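Local coordinates for protein enoyl-CoA hydratase/isomerase (Shewanella pealeana, PDB 4KPK) that probably acts as an enoyl-CoA hydratase or isomerase of the crotonase family, working on acyl-CoA thioesters, at residues C43-M52 with F78-L89; K135-F146 with S156-F167. All coordinates share one frame; numbering follows the deposited sequence.

Contact 1 (C43-M52 with F78-L89); sequences CTLNGGVAQM and FKRNEQCQILLL
A50 sets its methyl group squarely on the ring of F78. CB lies 3.4 Å from the ring centroid and only 8° off the normal, a CH-pi contact over the face. The same methyl also touches SG of C84. F78 belongs to the last turn of the helix, and the outer strand also meets its ring, obliquely: CZ comes within 3.5 Å of the backbone O of T44, and CE2 touches CB of C43.

L45, one strand further out, can be traced atom by atom. Its CB is 4.0 Å from CE1 of F78, and its CG is 3.9 Å from NE2 of Q83. CG lies opposite the backbone N (chi1 -177°), which carries the branch toward the helix end; from there the two methyls part. CD1 turns back to CE1 of F78, again at 4.0 Å, and lies near the backbone O of Q83; CD2 reaches out to the N81 amide, 3.5 Å from ND2. One leucine thus spans the helix end and the loop that follows it.

At the hairpin, a type I' turn from N46 to V49, the backbone O of G48 is gripped twice, by N of Q85 at 2.7 Å and by N of I86 at 3.1 Å. A CB on G48 would collide with OE1 of Q85 and with the preceding carbonyl O, which explains the glycine. From there the pairing runs parallel: A50 N bonds to I86 O, L88 N to A50 O with a nearly straight N-H...O angle of 171°, and M52 N to L88 O.

Parallel neighbours joined through an intervening helix, with that helix packed against A50 and L87 through F78 and L75, make a beta-alpha-beta unit, here the opening unit of the crotonase fold.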
loop_
_atom_site.group_PDB
_atom_site.type_symbol
_atom_site.label_atom_id
_atom_site.label_comp_id
_atom_site.label_asym_id
_atom_site.label_seq_id
_atom_site.Cartn_x
_atom_site.Cartn_y
_atom_site.Cartn_z
ATOM N N CYS A 43 -23.454 2.681 25.936
ATOM C CA CYS A 43 -23.360 3.733 24.973
ATOM C C CYS A 43 -23.754 5.010 25.623
ATOM O O CYS A 43 -24.674 5.029 26.435
ATOM C CB CYS A 43 -24.217 3.397 23.722
ATOM S SG CYS A 43 -25.940 3.053 24.034
ATOM N N THR A 44 -23.015 6.080 25.318
ATOM C CA THR A 44 -23.265 7.404 25.894
ATOM C C THR A 44 -23.066 8.465 24.852
ATOM O O THR A 44 -22.397 8.241 23.827
ATOM C CB THR A 44 -22.311 7.709 27.111
ATOM O OG1 THR A 44 -20.951 7.685 26.663
ATOM C CG2 THR A 44 -22.498 6.689 28.148
ATOM N N LEU A 45 -23.623 9.640 25.112
ATOM C CA LEU A 45 -23.546 10.739 24.173
ATOM C C LEU A 45 -23.410 12.059 24.908
ATOM O O LEU A 45 -24.257 12.413 25.690
ATOM C CB LEU A 45 -24.800 10.738 23.293
ATOM C CG LEU A 45 -24.869 11.792 22.202
ATOM C CD1 LEU A 45 -23.766 11.613 21.178
ATOM C CD2 LEU A 45 -26.231 11.662 21.518
ATOM N N ASN A 46 -22.317 12.772 24.697
ATOM C CA ASN A 46 -22.079 14.033 25.385
ATOM C C ASN A 46 -21.233 14.882 24.476
ATOM O O ASN A 46 -20.162 14.451 24.019
ATOM C CB ASN A 46 -21.309 13.884 26.721
ATOM C CG ASN A 46 -21.575 12.565 27.442
ATOM O OD1 ASN A 46 -22.608 12.397 28.095
ATOM N ND2 ASN A 46 -20.611 11.639 27.382
ATOM N N GLY A 47 -21.700 16.096 24.249
ATOM C CA GLY A 47 -20.873 17.151 23.686
ATOM C C GLY A 47 -20.248 16.862 22.324
ATOM O O GLY A 47 -19.115 17.281 22.068
ATOM N N GLY A 48 -20.979 16.152 21.467
ATOM C CA GLY A 48 -20.536 15.847 20.113
ATOM C C GLY A 48 -20.067 14.425 19.915
ATOM O O GLY A 48 -20.035 13.922 18.795
ATOM N N VAL A 49 -19.720 13.789 21.026
ATOM C CA VAL A 49 -18.917 12.582 21.078
ATOM C C VAL A 49 -19.781 11.451 21.573
ATOM O O VAL A 49 -20.335 11.491 22.654
ATOM C CB VAL A 49 -17.747 12.735 22.103
ATOM C CG1 VAL A 49 -16.935 11.456 22.169
ATOM C CG2 VAL A 49 -16.862 13.894 21.713
ATOM N N ALA A 50 -19.912 10.430 20.760
ATOM C CA ALA A 50 -20.702 9.296 21.115
ATOM C C ALA A 50 -19.728 8.224 21.425
ATOM O O ALA A 50 -18.660 8.173 20.820
ATOM C CB ALA A 50 -21.591 8.845 19.935
ATOM N N GLN A 51 -20.099 7.334 22.329
ATOM C CA GLN A 51 -19.221 6.257 22.651
ATOM C C GLN A 51 -19.961 4.984 22.613
ATOM O O GLN A 51 -21.063 4.919 23.139
ATOM C CB GLN A 51 -18.626 6.424 24.077
ATOM C CG GLN A 51 -18.022 7.788 24.279
ATOM C CD GLN A 51 -17.219 7.864 25.576
ATOM O OE1 GLN A 51 -16.709 6.862 26.060
ATOM N NE2 GLN A 51 -17.135 9.037 26.143
HETATM N N MSE A 52 -19.288 3.967 22.085
HETATM C CA MSE A 52 -19.733 2.580 22.081
HETATM C C MSE A 52 -18.669 1.830 22.835
HETATM O O MSE A 52 -17.491 1.858 22.449
HETATM C CB MSE A 52 -19.859 1.997 20.671
HETATM C CG MSE A 52 -20.340 0.542 20.691
HETATM SE SE MSE A 52 -20.529 0.008 18.783
HETATM C CE MSE A 52 -22.043 0.552 17.731
ATOM N N PHE A 78 -26.405 5.833 16.262
ATOM C CA PHE A 78 -25.609 7.065 16.215
ATOM C C PHE A 78 -25.490 7.663 14.795
ATOM O O PHE A 78 -25.302 8.869 14.618
ATOM C CB PHE A 78 -24.232 6.845 16.864
ATOM C CG PHE A 78 -24.259 6.809 18.395
ATOM C CD1 PHE A 78 -24.832 7.850 19.129
ATOM C CD2 PHE A 78 -23.662 5.757 19.112
ATOM C CE1 PHE A 78 -24.856 7.828 20.513
ATOM C CE2 PHE A 78 -23.653 5.753 20.514
ATOM C CZ PHE A 78 -24.261 6.779 21.214
ATOM N N LYS A 79 -25.608 6.832 13.776
ATOM C CA LYS A 79 -25.639 7.340 12.443
ATOM C C LYS A 79 -26.830 8.302 12.275
ATOM O O LYS A 79 -26.661 9.348 11.711
ATOM C CB LYS A 79 -25.732 6.219 11.429
ATOM C CG LYS A 79 -25.765 6.794 10.031
ATOM C CD LYS A 79 -25.790 5.733 8.949
ATOM C CE LYS A 79 -26.087 6.427 7.621
ATOM N NZ LYS A 79 -25.724 5.592 6.455
ATOM N N ARG A 80 -28.012 7.925 12.772
ATOM C CA ARG A 80 -29.236 8.763 12.726
ATOM C C ARG A 80 -29.079 10.099 13.475
ATOM O O ARG A 80 -29.501 11.166 12.995
ATOM C CB ARG A 80 -30.416 8.025 13.379
ATOM C CG ARG A 80 -30.860 6.732 12.711
ATOM C CD ARG A 80 -32.164 6.202 13.323
ATOM N NE ARG A 80 -32.109 5.980 14.788
ATOM C CZ ARG A 80 -32.113 4.794 15.425
ATOM N NH1 ARG A 80 -32.159 3.640 14.761
ATOM N NH2 ARG A 80 -32.062 4.759 16.757
ATOM N N ASN A 81 -28.463 9.992 14.659
ATOM C CA ASN A 81 -28.347 11.053 15.633
ATOM C C ASN A 81 -27.598 12.267 15.129
ATOM O O ASN A 81 -26.446 12.170 14.742
ATOM C CB ASN A 81 -27.647 10.504 16.858
ATOM C CG ASN A 81 -27.942 11.298 18.083
ATOM O OD1 ASN A 81 -27.606 12.471 18.173
ATOM N ND2 ASN A 81 -28.552 10.672 19.038
ATOM N N GLU A 82 -28.269 13.416 15.155
ATOM C CA GLU A 82 -27.698 14.701 14.731
ATOM C C GLU A 82 -26.706 15.325 15.736
ATOM O O GLU A 82 -25.858 16.131 15.348
ATOM C CB GLU A 82 -28.832 15.706 14.510
ATOM C CG GLU A 82 -29.902 15.239 13.540
ATOM C CD GLU A 82 -30.195 16.305 12.507
ATOM O OE1 GLU A 82 -29.831 16.088 11.335
ATOM O OE2 GLU A 82 -30.740 17.372 12.874
ATOM N N GLN A 83 -26.853 14.993 17.019
ATOM C CA GLN A 83 -25.909 15.402 18.093
ATOM C C GLN A 83 -24.558 14.592 18.147
ATOM O O GLN A 83 -23.653 14.885 18.943
ATOM C CB GLN A 83 -26.645 15.291 19.428
ATOM C CG GLN A 83 -26.143 16.228 20.522
ATOM C CD GLN A 83 -26.619 15.811 21.914
ATOM O OE1 GLN A 83 -27.826 15.707 22.146
ATOM N NE2 GLN A 83 -25.675 15.564 22.843
ATOM N N CYS A 84 -24.441 13.561 17.306
ATOM C CA CYS A 84 -23.221 12.749 17.201
ATOM C C CYS A 84 -22.387 13.284 16.055
ATOM O O CYS A 84 -22.775 13.144 14.866
ATOM C CB CYS A 84 -23.561 11.262 16.972
ATOM S SG CYS A 84 -22.102 10.256 16.594
ATOM N N GLN A 85 -21.268 13.931 16.389
ATOM C CA GLN A 85 -20.290 14.339 15.357
ATOM C C GLN A 85 -19.179 13.302 15.188
ATOM O O GLN A 85 -18.591 13.211 14.142
ATOM C CB GLN A 85 -19.604 15.672 15.702
ATOM C CG GLN A 85 -20.404 16.945 15.414
ATOM C CD GLN A 85 -21.038 17.597 16.661
ATOM O OE1 GLN A 85 -20.355 18.259 17.492
ATOM N NE2 GLN A 85 -22.362 17.448 16.776
ATOM N N ILE A 86 -18.840 12.594 16.261
ATOM C CA ILE A 86 -17.745 11.671 16.302
ATOM C C ILE A 86 -18.287 10.449 17.022
ATOM O O ILE A 86 -19.147 10.599 17.874
ATOM C CB ILE A 86 -16.594 12.275 17.167
ATOM C CG1 ILE A 86 -15.789 13.298 16.362
ATOM C CG2 ILE A 86 -15.662 11.222 17.739
ATOM C CD1 ILE A 86 -14.943 14.168 17.276
ATOM N N LEU A 87 -17.763 9.259 16.668
ATOM C CA LEU A 87 -18.033 7.999 17.355
ATOM C C LEU A 87 -16.709 7.443 17.847
ATOM O O LEU A 87 -15.802 7.188 17.055
ATOM C CB LEU A 87 -18.653 6.936 16.436
ATOM C CG LEU A 87 -18.812 5.588 17.166
ATOM C CD1 LEU A 87 -19.773 5.667 18.363
ATOM C CD2 LEU A 87 -19.174 4.465 16.247
ATOM N N LEU A 88 -16.631 7.249 19.155
ATOM C CA LEU A 88 -15.488 6.683 19.824
ATOM C C LEU A 88 -15.843 5.234 20.229
ATOM O O LEU A 88 -16.873 4.993 20.879
ATOM C CB LEU A 88 -15.187 7.580 21.046
ATOM C CG LEU A 88 -13.783 7.527 21.612
ATOM C CD1 LEU A 88 -13.586 8.478 22.800
ATOM C CD2 LEU A 88 -13.526 6.116 22.066
ATOM N N LEU A 89 -15.015 4.265 19.824
ATOM C CA LEU A 89 -15.124 2.875 20.296
ATOM C C LEU A 89 -14.028 2.541 21.315
ATOM O O LEU A 89 -12.845 2.775 21.043
ATOM C CB LEU A 89 -14.979 1.838 19.196
ATOM C CG LEU A 89 -15.962 1.734 18.043
ATOM C CD1 LEU A 89 -15.869 3.000 17.157
ATOM C CD2 LEU A 89 -15.645 0.463 17.247
#

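Contact 2 (K135-F146 with S156-F167); sequences KPTITLVQGAAF and SDIAIANERASF
T139, in register with A159, bonds to the residues on both sides of it: its N donates to O of I158 at 2.7 Å, and its O accepts from N of I160 at 2.9 Å. Beside this ladder L140 and I160 lie side by side, CD2 3.9 Å from CD1.

At the start of the strands, OG1 of T137 accepts from N of D157 at 3.0 Å. D157 replies through OD2, which N of T137 meets on the anti side at 3.2 Å. That carboxylate is itself held by K245 and, through OD1, by R195 of the second subunit. OG of S156 and OG1 of T139 are also paired, but their very short separation makes the exact geometry doubtful.

Past the strands, CG of N162 sits between its own backbone N and carbonyl carbon (chi1 69°), which brings the amide against Q142 and G143. OD1 takes N of G143 at 3.1 Å, the donor 30° out of the carbonyl plane, while ND2 rests against CB of Q142. A leucine here would probably leave the G143 N-H without this acceptor and the chain at Q142-G143 less firmly tied to the end of the neighbouring strand. Further on, A145 N bonds to S166 O.

T139, V141 and A159 meet I153 of helix 148-155, the crossover; on the other face I138 and I160 meet helix 222-235. Strand 86-91 flanks strand 137-141 on its remaining edge.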
loop_
_atom_site.group_PDB
_atom_site.type_symbol
_atom_site.label_atom_id
_atom_site.label_comp_id
_atom_site.label_asym_id
_atom_site.label_seq_id
_atom_site.Cartn_x
_atom_site.Cartn_y
_atom_site.Cartn_z
ATOM N N LYS A 135 -19.051 9.579 9.681
ATOM C CA LYS A 135 -18.564 10.415 10.726
ATOM C C LYS A 135 -17.243 9.793 11.215
ATOM O O LYS A 135 -17.054 8.569 11.145
ATOM C CB LYS A 135 -19.582 10.418 11.872
ATOM C CG LYS A 135 -20.916 11.070 11.553
ATOM C CD LYS A 135 -22.009 10.733 12.555
ATOM C CE LYS A 135 -23.260 11.552 12.251
ATOM N NZ LYS A 135 -24.419 11.095 13.063
ATOM N N PRO A 136 -16.301 10.640 11.658
ATOM C CA PRO A 136 -15.019 10.102 12.094
ATOM C C PRO A 136 -15.203 9.166 13.240
ATOM O O PRO A 136 -15.993 9.446 14.127
ATOM C CB PRO A 136 -14.233 11.347 12.557
ATOM C CG PRO A 136 -15.247 12.393 12.806
ATOM C CD PRO A 136 -16.409 12.085 11.914
ATOM N N THR A 137 -14.518 8.027 13.159
ATOM C CA THR A 137 -14.487 7.001 14.194
ATOM C C THR A 137 -13.050 6.888 14.758
ATOM O O THR A 137 -12.112 6.906 14.019
ATOM C CB THR A 137 -14.925 5.663 13.629
ATOM O OG1 THR A 137 -14.097 5.322 12.492
ATOM C CG2 THR A 137 -16.372 5.747 13.150
ATOM N N ILE A 138 -12.932 6.748 16.068
ATOM C CA ILE A 138 -11.654 6.584 16.811
ATOM C C ILE A 138 -11.855 5.325 17.625
ATOM O O ILE A 138 -12.809 5.256 18.384
ATOM C CB ILE A 138 -11.404 7.767 17.797
ATOM C CG1 ILE A 138 -11.417 9.066 16.997
ATOM C CG2 ILE A 138 -10.022 7.647 18.524
ATOM C CD1 ILE A 138 -11.404 10.307 17.780
ATOM N N THR A 139 -10.984 4.333 17.447
ATOM C CA THR A 139 -10.926 3.157 18.322
ATOM C C THR A 139 -9.686 3.165 19.295
ATOM O O THR A 139 -8.553 3.366 18.882
ATOM C CB THR A 139 -11.006 1.878 17.465
ATOM O OG1 THR A 139 -12.251 1.915 16.745
ATOM C CG2 THR A 139 -10.969 0.580 18.288
ATOM N N LEU A 140 -9.954 2.935 20.588
ATOM C CA LEU A 140 -8.962 2.890 21.674
ATOM C C LEU A 140 -8.781 1.456 22.200
ATOM O O LEU A 140 -9.678 0.882 22.777
ATOM C CB LEU A 140 -9.424 3.766 22.824
ATOM C CG LEU A 140 -9.868 5.210 22.571
ATOM C CD1 LEU A 140 -10.209 5.910 23.896
ATOM C CD2 LEU A 140 -8.754 5.924 21.825
ATOM N N VAL A 141 -7.630 0.862 21.973
ATOM C CA VAL A 141 -7.455 -0.570 22.157
ATOM C C VAL A 141 -6.447 -0.860 23.294
ATOM O O VAL A 141 -5.316 -0.470 23.167
ATOM C CB VAL A 141 -6.909 -1.243 20.883
ATOM C CG1 VAL A 141 -6.732 -2.736 21.095
ATOM C CG2 VAL A 141 -7.804 -0.972 19.663
ATOM N N GLN A 142 -6.916 -1.439 24.398
ATOM C CA GLN A 142 -6.076 -1.891 25.532
ATOM C C GLN A 142 -5.942 -3.415 25.447
ATOM O O GLN A 142 -6.884 -4.119 24.973
ATOM C CB GLN A 142 -6.682 -1.433 26.895
ATOM C CG GLN A 142 -7.782 -2.291 27.529
ATOM C CD GLN A 142 -9.166 -2.236 26.808
ATOM O OE1 GLN A 142 -9.300 -1.746 25.691
ATOM N NE2 GLN A 142 -10.178 -2.788 27.453
ATOM N N GLY A 143 -4.765 -3.932 25.839
ATOM C CA GLY A 143 -4.438 -5.361 25.711
ATOM C C GLY A 143 -4.891 -6.154 24.463
ATOM O O GLY A 143 -4.748 -5.725 23.320
ATOM N N ALA A 144 -5.417 -7.348 24.686
ATOM C CA ALA A 144 -5.727 -8.270 23.581
ATOM C C ALA A 144 -6.837 -7.705 22.735
ATOM O O ALA A 144 -7.796 -7.160 23.249
ATOM C CB ALA A 144 -6.118 -9.641 24.107
ATOM N N ALA A 145 -6.647 -7.805 21.418
ATOM C CA ALA A 145 -7.687 -7.447 20.432
ATOM C C ALA A 145 -7.677 -8.484 19.353
ATOM O O ALA A 145 -7.058 -8.264 18.316
ATOM C CB ALA A 145 -7.387 -6.079 19.850
ATOM N N PHE A 146 -8.240 -9.651 19.658
ATOM C CA PHE A 146 -8.130 -10.831 18.805
ATOM C C PHE A 146 -9.465 -10.970 18.003
ATOM O O PHE A 146 -10.470 -10.355 18.371
ATOM C CB PHE A 146 -7.876 -12.089 19.661
ATOM C CG PHE A 146 -6.554 -12.078 20.428
ATOM C CD1 PHE A 146 -5.407 -11.484 19.912
ATOM C CD2 PHE A 146 -6.457 -12.713 21.667
ATOM C CE1 PHE A 146 -4.204 -11.496 20.622
ATOM C CE2 PHE A 146 -5.258 -12.736 22.360
ATOM C CZ PHE A 146 -4.135 -12.117 21.842
ATOM N N SER A 156 -11.895 1.475 11.537
ATOM C CA SER A 156 -11.934 2.786 12.188
ATOM C C SER A 156 -11.027 3.719 11.468
ATOM O O SER A 156 -10.113 3.291 10.825
ATOM C CB SER A 156 -11.518 2.687 13.642
ATOM O OG SER A 156 -12.427 1.824 14.329
ATOM N N ASP A 157 -11.296 5.017 11.552
ATOM C CA ASP A 157 -10.461 5.987 10.850
ATOM C C ASP A 157 -9.124 6.234 11.658
ATOM O O ASP A 157 -8.067 6.486 11.046
ATOM C CB ASP A 157 -11.236 7.277 10.633
ATOM C CG ASP A 157 -12.485 7.085 9.722
ATOM O OD1 ASP A 157 -12.373 6.460 8.644
ATOM O OD2 ASP A 157 -13.593 7.569 10.093
ATOM N N ILE A 158 -9.224 6.179 12.984
ATOM C CA ILE A 158 -8.092 6.393 13.917
ATOM C C ILE A 158 -8.160 5.315 14.973
ATOM O O ILE A 158 -9.225 5.048 15.499
ATOM C CB ILE A 158 -8.072 7.768 14.594
ATOM C CG1 ILE A 158 -7.704 8.876 13.578
ATOM C CG2 ILE A 158 -6.986 7.846 15.657
ATOM C CD1 ILE A 158 -8.766 9.903 13.435
ATOM N N ALA A 159 -7.004 4.682 15.226
ATOM C CA ALA A 159 -6.824 3.672 16.253
ATOM C C ALA A 159 -5.544 3.944 17.102
ATOM O O ALA A 159 -4.406 4.223 16.583
ATOM C CB ALA A 159 -6.742 2.300 15.616
ATOM N N ILE A 160 -5.748 3.868 18.410
ATOM C CA ILE A 160 -4.679 4.079 19.410
ATOM C C ILE A 160 -4.716 2.885 20.320
ATOM O O ILE A 160 -5.807 2.433 20.691
ATOM C CB ILE A 160 -4.977 5.343 20.220
ATOM C CG1 ILE A 160 -5.289 6.452 19.245
ATOM C CG2 ILE A 160 -3.785 5.734 21.102
ATOM C CD1 ILE A 160 -5.904 7.660 19.869
ATOM N N ALA A 161 -3.576 2.289 20.562
ATOM C CA ALA A 161 -3.493 1.138 21.462
ATOM C C ALA A 161 -2.489 1.425 22.629
ATOM O O ALA A 161 -1.686 2.327 22.481
ATOM C CB ALA A 161 -3.076 -0.096 20.715
ATOM N N ASN A 162 -2.592 0.681 23.750
ATOM C CA ASN A 162 -1.583 0.755 24.843
ATOM C C ASN A 162 -0.420 -0.152 24.512
ATOM O O ASN A 162 -0.442 -0.822 23.478
ATOM C CB ASN A 162 -2.167 0.461 26.236
ATOM C CG ASN A 162 -2.599 -0.982 26.439
ATOM O OD1 ASN A 162 -2.429 -1.867 25.596
ATOM N ND2 ASN A 162 -3.187 -1.218 27.591
ATOM N N GLU A 163 0.609 -0.142 25.360
ATOM C CA GLU A 163 1.873 -0.818 25.053
ATOM C C GLU A 163 1.777 -2.336 25.111
ATOM O O GLU A 163 2.511 -3.037 24.401
ATOM C CB GLU A 163 2.988 -0.297 25.988
ATOM C CG GLU A 163 3.756 0.892 25.410
ATOM C CD GLU A 163 4.469 1.700 26.477
ATOM O OE1 GLU A 163 5.307 1.127 27.204
ATOM O OE2 GLU A 163 4.218 2.926 26.575
ATOM N N ARG A 164 0.870 -2.837 25.944
ATOM C CA ARG A 164 0.597 -4.288 26.058
ATOM C C ARG A 164 -0.317 -4.839 24.948
ATOM O O ARG A 164 -0.571 -6.061 24.945
ATOM C CB ARG A 164 -0.101 -4.619 27.379
ATOM C CG ARG A 164 0.821 -4.798 28.559
ATOM C CD ARG A 164 -0.009 -5.081 29.809
ATOM N NE ARG A 164 0.829 -5.316 30.994
ATOM C CZ ARG A 164 1.521 -6.433 31.229
ATOM N NH1 ARG A 164 1.511 -7.441 30.356
ATOM N NH2 ARG A 164 2.234 -6.555 32.349
ATOM N N ALA A 165 -0.834 -3.971 24.048
ATOM C CA ALA A 165 -1.789 -4.466 23.002
ATOM C C ALA A 165 -1.278 -5.634 22.192
ATOM O O ALA A 165 -0.121 -5.713 21.824
ATOM C CB ALA A 165 -2.217 -3.367 22.077
ATOM N N SER A 166 -2.167 -6.556 21.914
ATOM C CA SER A 166 -1.788 -7.829 21.381
ATOM C C SER A 166 -2.664 -8.123 20.176
ATOM O O SER A 166 -3.877 -7.858 20.232
ATOM C CB SER A 166 -2.076 -8.880 22.456
ATOM O OG SER A 166 -0.994 -9.707 22.607
ATOM N N PHE A 167 -2.077 -8.682 19.105
ATOM C CA PHE A 167 -2.836 -8.998 17.872
ATOM C C PHE A 167 -2.425 -10.346 17.310
ATOM O O PHE A 167 -1.287 -10.785 17.492
ATOM C CB PHE A 167 -2.640 -7.904 16.800
ATOM C CG PHE A 167 -2.835 -6.540 17.335
ATOM C CD1 PHE A 167 -4.080 -5.945 17.329
ATOM C CD2 PHE A 167 -1.758 -5.870 17.928
ATOM C CE1 PHE A 167 -4.239 -4.679 17.885
ATOM C CE2 PHE A 167 -1.908 -4.636 18.454
ATOM C CZ PHE A 167 -3.150 -4.038 18.469
#

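From the N terminus, strand 41-46 turns into 49-54, and the chain passes through helix 65-80 into strand 86-91, where contact 1 closes its loop. Helices 102-109 and 113-132 follow before strand 137-141; helix 148-155 then leads to strand 158-161, closing contact 2. The two loops are in series, neither nested nor crossed, with centres about 18 Å apart. Their common boundary lies within one sheet: strands 86-91 and 137-141 are neighbours, L89 bonding through its backbone to I138 and L140. A second tie comes from K135, whose NZ reaches the backbone O atoms of F78, K79 and N81 at the end of helix 65-80.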